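Long-range contact in trwC protein (Escherichia coli, PDB 1OMH), which recognises and processes plasmid origin-of-transfer DNA as a conjugative relaxase, this chain being its N-terminal relaxase domain: residues L221-S233 and W281-S293. Sequence-based numbering, arbitrary orientation.
With nucleotides of chain A.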
ATOM      1  N   LEU B 221     -15.575 -11.294   3.613  1.00 23.16           N
ATOM      2  CA  LEU B 221     -16.961 -11.423   3.202  1.00 21.90           C
ATOM      3  C   LEU B 221     -17.498 -12.700   3.848  1.00 27.58           C
ATOM      4  O   LEU B 221     -16.890 -13.762   3.735  1.00 24.55           O
ATOM      5  CB  LEU B 221     -17.047 -11.502   1.680  1.00 20.88           C
ATOM      6  CG  LEU B 221     -16.423 -10.298   0.967  1.00 20.52           C
ATOM      7  CD1 LEU B 221     -16.576 -10.457  -0.539  1.00 24.41           C
ATOM      8  CD2 LEU B 221     -17.098  -9.018   1.437  1.00 23.75           C
ATOM      9  N   ALA B 222     -18.639 -12.588   4.523  1.00 22.22           N
ATOM     10  CA  ALA B 222     -19.247 -13.716   5.229  1.00 23.76           C
ATOM     11  C   ALA B 222     -19.534 -14.993   4.430  1.00 22.00           C
ATOM     12  O   ALA B 222     -19.578 -16.079   5.005  1.00 23.14           O
ATOM     13  CB  ALA B 222     -20.529 -13.252   5.924  1.00 27.91           C
ATOM     14  N   HIS B 223     -19.719 -14.886   3.120  1.00 23.42           N
ATOM     15  CA  HIS B 223     -20.027 -16.079   2.333  1.00 27.39           C
ATOM     16  C   HIS B 223     -18.816 -16.878   1.842  1.00 31.03           C
ATOM     17  O   HIS B 223     -18.974 -17.863   1.118  1.00 30.05           O
ATOM     18  CB  HIS B 223     -20.918 -15.715   1.143  1.00 27.75           C
ATOM     19  CG  HIS B 223     -20.326 -14.681   0.235  1.00 34.07           C
ATOM     20  ND1 HIS B 223     -20.144 -13.371   0.618  1.00 30.93           N
ATOM     21  CD2 HIS B 223     -19.893 -14.768  -1.045  1.00 30.56           C
ATOM     22  CE1 HIS B 223     -19.625 -12.691  -0.393  1.00 33.82           C
ATOM     23  NE2 HIS B 223     -19.464 -13.514  -1.411  1.00 30.16           N
ATOM     24  N   ILE B 224     -17.613 -16.461   2.232  1.00 27.09           N
ATOM     25  CA  ILE B 224     -16.402 -17.168   1.826  1.00 22.69           C
ATOM     26  C   ILE B 224     -15.681 -17.596   3.100  1.00 24.68           C
ATOM     27  O   ILE B 224     -15.294 -16.752   3.909  1.00 24.56           O
ATOM     28  CB  ILE B 224     -15.496 -16.255   0.966  1.00 22.24           C
ATOM     29  CG1 ILE B 224     -16.266 -15.792  -0.274  1.00 22.37           C
ATOM     30  CG2 ILE B 224     -14.236 -17.002   0.550  1.00 24.70           C
ATOM     31  CD1 ILE B 224     -15.494 -14.852  -1.176  1.00 31.37           C
ATOM     32  N   ASP B 225     -15.503 -18.904   3.284  1.00 20.76           N
ATOM     33  CA  ASP B 225     -14.867 -19.401   4.501  1.00 25.56           C
ATOM     34  C   ASP B 225     -13.345 -19.416   4.497  1.00 26.36           C
ATOM     35  O   ASP B 225     -12.704 -19.187   3.471  1.00 28.10           O
ATOM     36  CB  ASP B 225     -15.397 -20.800   4.867  1.00 23.25           C
ATOM     37  CG  ASP B 225     -14.983 -21.870   3.876  1.00 27.39           C
ATOM     38  OD1 ASP B 225     -13.837 -21.827   3.383  1.00 26.67           O
ATOM     39  OD2 ASP B 225     -15.798 -22.778   3.604  1.00 29.51           O
ATOM     40  N   ARG B 226     -12.783 -19.703   5.667  1.00 25.42           N
ATOM     41  CA  ARG B 226     -11.341 -19.740   5.867  1.00 28.61           C
ATOM     42  C   ARG B 226     -10.582 -20.712   4.966  1.00 26.94           C
ATOM     43  O   ARG B 226      -9.520 -20.372   4.453  1.00 23.04           O
ATOM     44  CB  ARG B 226     -11.052 -20.034   7.345  1.00 30.19           C
ATOM     45  CG  ARG B 226      -9.608 -20.397   7.708  1.00 31.94           C
ATOM     46  CD  ARG B 226      -8.556 -19.393   7.234  1.00 39.17           C
ATOM     47  NE  ARG B 226      -8.922 -17.995   7.445  1.00 34.45           N
ATOM     48  CZ  ARG B 226      -8.073 -16.977   7.317  1.00 34.34           C
ATOM     49  NH1 ARG B 226      -6.805 -17.197   6.992  1.00 32.12           N
ATOM     50  NH2 ARG B 226      -8.495 -15.734   7.485  1.00 30.42           N
ATOM     51  N   GLN B 227     -11.110 -21.913   4.764  1.00 24.43           N
ATOM     52  CA  GLN B 227     -10.408 -22.872   3.916  1.00 24.22           C
ATOM     53  C   GLN B 227     -10.303 -22.361   2.484  1.00 23.46           C
ATOM     54  O   GLN B 227      -9.294 -22.570   1.816  1.00 22.19           O
ATOM     55  CB  GLN B 227     -11.107 -24.235   3.935  1.00 27.05           C
ATOM     56  CG  GLN B 227     -11.178 -24.894   5.315  1.00 35.36           C
ATOM     57  CD  GLN B 227      -9.817 -25.148   5.944  1.00 39.24           C
ATOM     58  N   GLN B 228     -11.348 -21.684   2.020  1.00 22.84           N
ATOM     59  CA  GLN B 228     -11.374 -21.137   0.669  1.00 22.18           C
ATOM     60  C   GLN B 228     -10.383 -19.983   0.580  1.00 23.61           C
ATOM     61  O   GLN B 228      -9.709 -19.802  -0.436  1.00 23.52           O
ATOM     62  CB  GLN B 228     -12.803 -20.678   0.320  1.00 20.60           C
ATOM     63  CG  GLN B 228     -13.815 -21.822   0.440  1.00 22.65           C
ATOM     64  CD  GLN B 228     -15.271 -21.379   0.353  1.00 29.17           C
ATOM     65  OE1 GLN B 228     -15.652 -20.338   0.887  1.00 27.77           O
ATOM     66  NE2 GLN B 228     -16.094 -22.188  -0.306  1.00 27.60           N
ATOM     67  N   ILE B 229     -10.297 -19.202   1.653  1.00 20.24           N
ATOM     68  CA  ILE B 229      -9.369 -18.076   1.702  1.00 21.20           C
ATOM     69  C   ILE B 229      -7.941 -18.614   1.584  1.00 20.70           C
ATOM     70  O   ILE B 229      -7.152 -18.147   0.755  1.00 18.15           O
ATOM     71  CB  ILE B 229      -9.510 -17.302   3.042  1.00 18.89           C
ATOM     72  CG1 ILE B 229     -10.795 -16.470   3.038  1.00 19.32           C
ATOM     73  CG2 ILE B 229      -8.299 -16.445   3.295  1.00 13.08           C
ATOM     74  CD1 ILE B 229     -10.934 -15.549   1.856  1.00 31.37           C
ATOM     75  N   GLU B 230      -7.623 -19.613   2.404  1.00 20.70           N
ATOM     76  CA  GLU B 230      -6.290 -20.200   2.403  1.00 22.68           C
ATOM     77  C   GLU B 230      -5.952 -20.823   1.050  1.00 22.27           C
ATOM     78  O   GLU B 230      -4.788 -20.848   0.642  1.00 18.78           O
ATOM     79  CB  GLU B 230      -6.184 -21.242   3.520  1.00 24.90           C
ATOM     80  CG  GLU B 230      -6.651 -20.702   4.864  1.00 36.80           C
ATOM     81  CD  GLU B 230      -6.364 -21.625   6.030  1.00 42.71           C
ATOM     82  OE1 GLU B 230      -6.605 -22.844   5.905  1.00 45.49           O
ATOM     83  OE2 GLU B 230      -5.910 -21.122   7.082  1.00 45.73           O
ATOM     84  N   GLY B 231      -6.973 -21.309   0.353  1.00 19.80           N
ATOM     85  CA  GLY B 231      -6.758 -21.911  -0.949  1.00 21.50           C
ATOM     86  C   GLY B 231      -6.249 -20.899  -1.957  1.00 21.79           C
ATOM     87  O   GLY B 231      -5.748 -21.274  -3.010  1.00 21.64           O
ATOM     88  N   PHE B 232      -6.400 -19.616  -1.640  1.00 16.02           N
ATOM     89  CA  PHE B 232      -5.942 -18.530  -2.510  1.00 14.98           C
ATOM     90  C   PHE B 232      -4.908 -17.662  -1.777  1.00 12.90           C
ATOM     91  O   PHE B 232      -4.704 -16.494  -2.126  1.00 15.37           O
ATOM     92  CB  PHE B 232      -7.115 -17.629  -2.941  1.00 17.66           C
ATOM     93  CG  PHE B 232      -7.915 -18.161  -4.101  1.00 15.46           C
ATOM     94  CD1 PHE B 232      -9.183 -18.706  -3.904  1.00 14.10           C
ATOM     95  CD2 PHE B 232      -7.417 -18.079  -5.398  1.00 18.12           C
ATOM     96  CE1 PHE B 232      -9.947 -19.162  -4.990  1.00 14.67           C
ATOM     97  CE2 PHE B 232      -8.171 -18.530  -6.485  1.00 20.85           C
ATOM     98  CZ  PHE B 232      -9.440 -19.073  -6.275  1.00 15.39           C
ATOM     99  N   SER B 233      -4.266 -18.230  -0.763  1.00 16.93           N
ATOM    100  CA  SER B 233      -3.255 -17.504   0.009  1.00 14.51           C
ATOM    101  C   SER B 233      -1.951 -18.292   0.057  1.00 12.53           C
ATOM    102  O   SER B 233      -1.485 -18.683   1.125  1.00 14.73           O
ATOM    103  CB  SER B 233      -3.745 -17.248   1.439  1.00 15.52           C
ATOM    104  OG  SER B 233      -4.913 -16.437   1.444  1.00 17.17           O
ATOM    105  N   TRP B 281      -8.088 -19.003 -11.828  1.00 22.25           N
ATOM    106  CA  TRP B 281      -8.716 -18.580 -10.580  1.00 19.69           C
ATOM    107  C   TRP B 281     -10.149 -19.088 -10.504  1.00 18.35           C
ATOM    108  O   TRP B 281     -10.562 -19.669  -9.504  1.00 19.37           O
ATOM    109  CB  TRP B 281      -8.738 -17.045 -10.466  1.00 18.54           C
ATOM    110  CG  TRP B 281      -7.397 -16.380 -10.278  1.00 17.84           C
ATOM    111  CD1 TRP B 281      -6.228 -16.968  -9.863  1.00 19.47           C
ATOM    112  CD2 TRP B 281      -7.109 -14.988 -10.431  1.00 19.04           C
ATOM    113  NE1 TRP B 281      -5.234 -16.023  -9.751  1.00 15.37           N
ATOM    114  CE2 TRP B 281      -5.749 -14.798 -10.092  1.00 17.40           C
ATOM    115  CE3 TRP B 281      -7.870 -13.876 -10.821  1.00 18.41           C
ATOM    116  CZ2 TRP B 281      -5.136 -13.541 -10.128  1.00 17.53           C
ATOM    117  CZ3 TRP B 281      -7.259 -12.628 -10.859  1.00 18.39           C
ATOM    118  CH2 TRP B 281      -5.904 -12.472 -10.514  1.00 23.14           C
ATOM    119  N   GLN B 282     -10.915 -18.858 -11.566  1.00 22.69           N
ATOM    120  CA  GLN B 282     -12.305 -19.293 -11.583  1.00 24.94           C
ATOM    121  C   GLN B 282     -12.423 -20.799 -11.402  1.00 21.94           C
ATOM    122  O   GLN B 282     -13.291 -21.283 -10.671  1.00 20.59           O
ATOM    123  CB  GLN B 282     -12.981 -18.846 -12.883  1.00 26.12           C
ATOM    124  CG  GLN B 282     -13.017 -17.325 -13.007  1.00 32.45           C
ATOM    125  CD  GLN B 282     -13.667 -16.842 -14.287  1.00 41.18           C
ATOM    126  OE1 GLN B 282     -13.293 -17.260 -15.382  1.00 43.38           O
ATOM    127  NE2 GLN B 282     -14.639 -15.945 -14.155  1.00 40.73           N
ATOM    128  N   ALA B 283     -11.545 -21.544 -12.062  1.00 24.32           N
ATOM    129  CA  ALA B 283     -11.562 -22.997 -11.938  1.00 22.87           C
ATOM    130  C   ALA B 283     -11.132 -23.384 -10.523  1.00 22.43           C
ATOM    131  O   ALA B 283     -11.670 -24.315  -9.929  1.00 22.95           O
ATOM    132  CB  ALA B 283     -10.621 -23.630 -12.975  1.00 21.59           C
ATOM    133  N   THR B 284     -10.160 -22.667  -9.976  1.00 20.59           N
ATOM    134  CA  THR B 284      -9.687 -22.973  -8.631  1.00 20.72           C
ATOM    135  C   THR B 284     -10.781 -22.704  -7.605  1.00 21.88           C
ATOM    136  O   THR B 284     -10.944 -23.459  -6.654  1.00 23.06           O
ATOM    137  CB  THR B 284      -8.433 -22.138  -8.283  1.00 21.76           C
ATOM    138  OG1 THR B 284      -7.366 -22.515  -9.157  1.00 23.51           O
ATOM    139  CG2 THR B 284      -8.000 -22.372  -6.840  1.00 23.90           C
ATOM    140  N   ALA B 285     -11.535 -21.629  -7.812  1.00 20.47           N
ATOM    141  CA  ALA B 285     -12.614 -21.276  -6.899  1.00 22.18           C
ATOM    142  C   ALA B 285     -13.680 -22.365  -6.875  1.00 20.33           C
ATOM    143  O   ALA B 285     -14.193 -22.722  -5.816  1.00 24.06           O
ATOM    144  CB  ALA B 285     -13.234 -19.941  -7.312  1.00 16.52           C
ATOM    145  N   LYS B 286     -14.017 -22.887  -8.049  1.00 24.69           N
ATOM    146  CA  LYS B 286     -15.019 -23.947  -8.142  1.00 28.36           C
ATOM    147  C   LYS B 286     -14.530 -25.169  -7.378  1.00 27.33           C
ATOM    148  O   LYS B 286     -15.275 -25.792  -6.633  1.00 25.03           O
ATOM    149  CB  LYS B 286     -15.261 -24.319  -9.606  1.00 32.77           C
ATOM    150  CG  LYS B 286     -16.015 -23.255 -10.382  1.00 41.07           C
ATOM    151  CD  LYS B 286     -16.007 -23.535 -11.872  1.00 47.83           C
ATOM    152  CE  LYS B 286     -17.029 -22.667 -12.585  1.00 46.29           C
ATOM    153  NZ  LYS B 286     -16.917 -21.240 -12.190  1.00 46.57           N
ATOM    154  N   GLU B 287     -13.258 -25.495  -7.561  1.00 25.89           N
ATOM    155  CA  GLU B 287     -12.670 -26.641  -6.895  1.00 26.29           C
ATOM    156  C   GLU B 287     -12.751 -26.466  -5.379  1.00 25.50           C
ATOM    157  O   GLU B 287     -12.997 -27.428  -4.642  1.00 25.49           O
ATOM    158  CB  GLU B 287     -11.218 -26.797  -7.363  1.00 27.53           C
ATOM    159  CG  GLU B 287     -10.561 -28.110  -7.017  1.00 36.75           C
ATOM    160  CD  GLU B 287      -9.799 -28.048  -5.722  1.00 43.72           C
ATOM    161  OE1 GLU B 287      -8.962 -27.131  -5.575  1.00 47.10           O
ATOM    162  OE2 GLU B 287     -10.028 -28.918  -4.855  1.00 48.24           O
ATOM    163  N   LEU B 288     -12.561 -25.233  -4.913  1.00 23.21           N
ATOM    164  CA  LEU B 288     -12.618 -24.936  -3.483  1.00 22.12           C
ATOM    165  C   LEU B 288     -14.064 -24.822  -2.993  1.00 24.40           C
ATOM    166  O   LEU B 288     -14.311 -24.634  -1.805  1.00 22.19           O
ATOM    167  CB  LEU B 288     -11.864 -23.636  -3.180  1.00 23.38           C
ATOM    168  CG  LEU B 288     -10.350 -23.665  -3.404  1.00 17.31           C
ATOM    169  CD1 LEU B 288      -9.806 -22.238  -3.421  1.00 22.81           C
ATOM    170  CD2 LEU B 288      -9.691 -24.489  -2.316  1.00 22.85           C
ATOM    171  N   GLY B 289     -15.010 -24.934  -3.920  1.00 26.77           N
ATOM    172  CA  GLY B 289     -16.417 -24.865  -3.560  1.00 26.44           C
ATOM    173  C   GLY B 289     -16.931 -23.489  -3.180  1.00 27.43           C
ATOM    174  O   GLY B 289     -17.881 -23.372  -2.406  1.00 26.32           O
ATOM    175  N   ILE B 290     -16.312 -22.443  -3.722  1.00 25.05           N
ATOM    176  CA  ILE B 290     -16.731 -21.080  -3.422  1.00 26.01           C
ATOM    177  C   ILE B 290     -17.982 -20.716  -4.201  1.00 29.65           C
ATOM    178  O   ILE B 290     -18.073 -20.956  -5.406  1.00 26.25           O
ATOM    179  CB  ILE B 290     -15.647 -20.041  -3.799  1.00 26.52           C
ATOM    180  CG1 ILE B 290     -14.367 -20.287  -3.000  1.00 21.24           C
ATOM    181  CG2 ILE B 290     -16.163 -18.630  -3.527  1.00 25.41           C
ATOM    182  CD1 ILE B 290     -13.229 -19.371  -3.393  1.00 31.37           C
ATOM    183  N   ASP B 291     -18.944 -20.133  -3.498  1.00 30.68           N
ATOM    184  CA  ASP B 291     -20.181 -19.683  -4.111  1.00 32.46           C
ATOM    185  C   ASP B 291     -20.161 -18.169  -3.939  1.00 30.10           C
ATOM    186  O   ASP B 291     -20.390 -17.658  -2.847  1.00 30.41           O
ATOM    187  CB  ASP B 291     -21.389 -20.298  -3.398  1.00 34.51           C
ATOM    188  CG  ASP B 291     -22.707 -19.705  -3.861  1.00 34.90           C
ATOM    189  OD1 ASP B 291     -22.772 -19.212  -5.007  1.00 35.07           O
ATOM    190  OD2 ASP B 291     -23.683 -19.744  -3.080  1.00 43.34           O
ATOM    191  N   PHE B 292     -19.856 -17.459  -5.019  1.00 26.00           N
ATOM    192  CA  PHE B 292     -19.778 -16.005  -4.976  1.00 30.01           C
ATOM    193  C   PHE B 292     -21.154 -15.357  -4.892  1.00 34.17           C
ATOM    194  O   PHE B 292     -21.272 -14.131  -4.967  1.00 31.87           O
ATOM    195  CB  PHE B 292     -19.015 -15.490  -6.200  1.00 25.71           C
ATOM    196  CG  PHE B 292     -17.542 -15.815  -6.174  1.00 29.51           C
ATOM    197  CD1 PHE B 292     -17.005 -16.759  -7.045  1.00 25.66           C
ATOM    198  CD2 PHE B 292     -16.695 -15.185  -5.266  1.00 26.23           C
ATOM    199  CE1 PHE B 292     -15.645 -17.070  -7.009  1.00 25.34           C
ATOM    200  CE2 PHE B 292     -15.337 -15.488  -5.223  1.00 25.15           C
ATOM    201  CZ  PHE B 292     -14.812 -16.433  -6.096  1.00 28.99           C
ATOM    202  N   SER B 293     -22.172 -16.207  -4.728  1.00 34.48           N
ATOM    203  CA  SER B 293     -23.590 -15.844  -4.617  1.00 39.43           C
ATOM    204  C   SER B 293     -24.423 -16.326  -5.796  1.00 41.20           C
ATOM    205  O   SER B 293     -23.924 -17.168  -6.573  1.00 31.37           O
ATOM    206  CB  SER B 293     -23.790 -14.337  -4.438  1.00 36.88           C
ATOM    207  OG  SER B 293     -23.590 -13.971  -3.086  1.00 39.24           O
TER
ATOM    208  P    DT A  23      -5.286 -13.583   6.612  1.00 18.76           P
ATOM    209  OP1  DT A  23      -6.725 -13.563   6.250  1.00 19.10           O
ATOM    210  OP2  DT A  23      -4.745 -14.709   7.409  1.00 16.00           O
ATOM    211  O5'  DT A  23      -4.404 -13.382   5.290  1.00 19.18           O
ATOM    212  C5'  DT A  23      -4.549 -14.247   4.129  1.00 16.12           C
ATOM    213  C4'  DT A  23      -4.432 -13.424   2.860  1.00 14.25           C
ATOM    214  O4'  DT A  23      -5.303 -12.296   3.003  1.00 16.48           O
ATOM    215  C3'  DT A  23      -3.048 -12.878   2.458  1.00 13.45           C
ATOM    216  O3'  DT A  23      -2.885 -13.367   1.117  1.00 17.78           O
ATOM    217  C2'  DT A  23      -3.349 -11.484   1.934  1.00 16.84           C
ATOM    218  C1'  DT A  23      -4.743 -11.148   2.429  1.00 17.40           C
ATOM    219  N1   DT A  23      -5.002 -10.005   3.324  1.00 18.45           N
ATOM    220  C2   DT A  23      -4.545  -8.758   2.978  1.00 16.34           C
ATOM    221  O2   DT A  23      -3.795  -8.562   2.039  1.00 16.58           O
ATOM    222  N3   DT A  23      -5.011  -7.741   3.775  1.00 17.20           N
ATOM    223  C4   DT A  23      -5.849  -7.855   4.872  1.00 17.33           C
ATOM    224  O4   DT A  23      -6.216  -6.843   5.465  1.00 17.88           O
ATOM    225  C5   DT A  23      -6.227  -9.209   5.219  1.00 16.54           C
ATOM    226  C7   DT A  23      -7.106  -9.449   6.406  1.00 14.17           C
ATOM    227  C6   DT A  23      -5.776 -10.199   4.449  1.00 16.71           C
ATOM    228  P    DC A  24      -1.473 -13.880   0.542  1.00 16.78           P
ATOM    229  OP1  DC A  24      -1.683 -13.779  -0.926  1.00 17.01           O
ATOM    230  OP2  DC A  24      -1.167 -15.199   1.156  1.00 14.02           O
ATOM    231  O5'  DC A  24      -0.362 -12.832   1.000  1.00 15.97           O
ATOM    232  C5'  DC A  24      -0.136 -11.584   0.323  1.00 15.52           C
ATOM    233  C4'  DC A  24       0.886 -10.788   1.099  1.00 16.87           C
ATOM    234  O4'  DC A  24       0.490 -10.810   2.486  1.00 17.53           O
ATOM    235  C3'  DC A  24       2.308 -11.360   1.049  1.00 14.53           C
ATOM    236  O3'  DC A  24       3.051 -10.335   0.354  1.00 21.95           O
ATOM    237  C2'  DC A  24       2.843 -11.116   2.452  1.00 13.22           C
ATOM    238  C1'  DC A  24       1.629 -10.872   3.318  1.00 16.24           C
ATOM    239  N1   DC A  24       1.353 -11.747   4.467  1.00 19.81           N
ATOM    240  C2   DC A  24       2.119 -11.567   5.622  1.00 21.21           C
ATOM    241  O2   DC A  24       3.055 -10.764   5.590  1.00 23.38           O
ATOM    242  N3   DC A  24       1.813 -12.266   6.738  1.00 20.20           N
ATOM    243  C4   DC A  24       0.795 -13.128   6.723  1.00 23.35           C
ATOM    244  N4   DC A  24       0.505 -13.774   7.853  1.00 24.43           N
ATOM    245  C5   DC A  24       0.024 -13.364   5.546  1.00 21.35           C
ATOM    246  C6   DC A  24       0.342 -12.667   4.448  1.00 17.74           C
TER
HETATM  247  O   HOH W   1     -18.189 -19.714  -0.659  1.00 39.15           O
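Phe-232 drives the rim of its ring into the last turns of helix 274-287. Phe-232 CZ lies 3.5 Å from Trp-281 O, which is near the ring plane. Phe-232 CE1 meets Leu-288 CD1 at 3.5 Å and also touches Ile-290 CD1. Pro-158 of strand 158-167 touches both Phe-232 and Trp-281. One turn back, the extended Gln-228 side chain slides past Ile-290 in the opposite direction, Gln-228 CD lying 3.6 Å from Ile-290 CG1. With CG anti to the carbonyl carbon (chi1 -58°), the amide reaches the Leu-288 carbonyl, just before Gly-289, where Gln-228 NE2 donates a weak but fairly straight bond to Leu-288 O (3.4 Å, 163°). The other end of that amide is firmly held: OE1 accepts from Asp-225 N and from a water that also links His-223 O to Asp-291 N. Gln-228 N in turn donates to Asp-225 OD1, completing a capping box, so Asp-225, the N-cap of helix 226-230, also steadies the bridging amide. Arg-226 of this short helix sends NH1 and NH2 to separate phosphate oxygens of DT23 of chain A. A Schellman motif at Gly-289 turns the last residues of this relaxase domain fragment past Gln-228 to the turn 221-224.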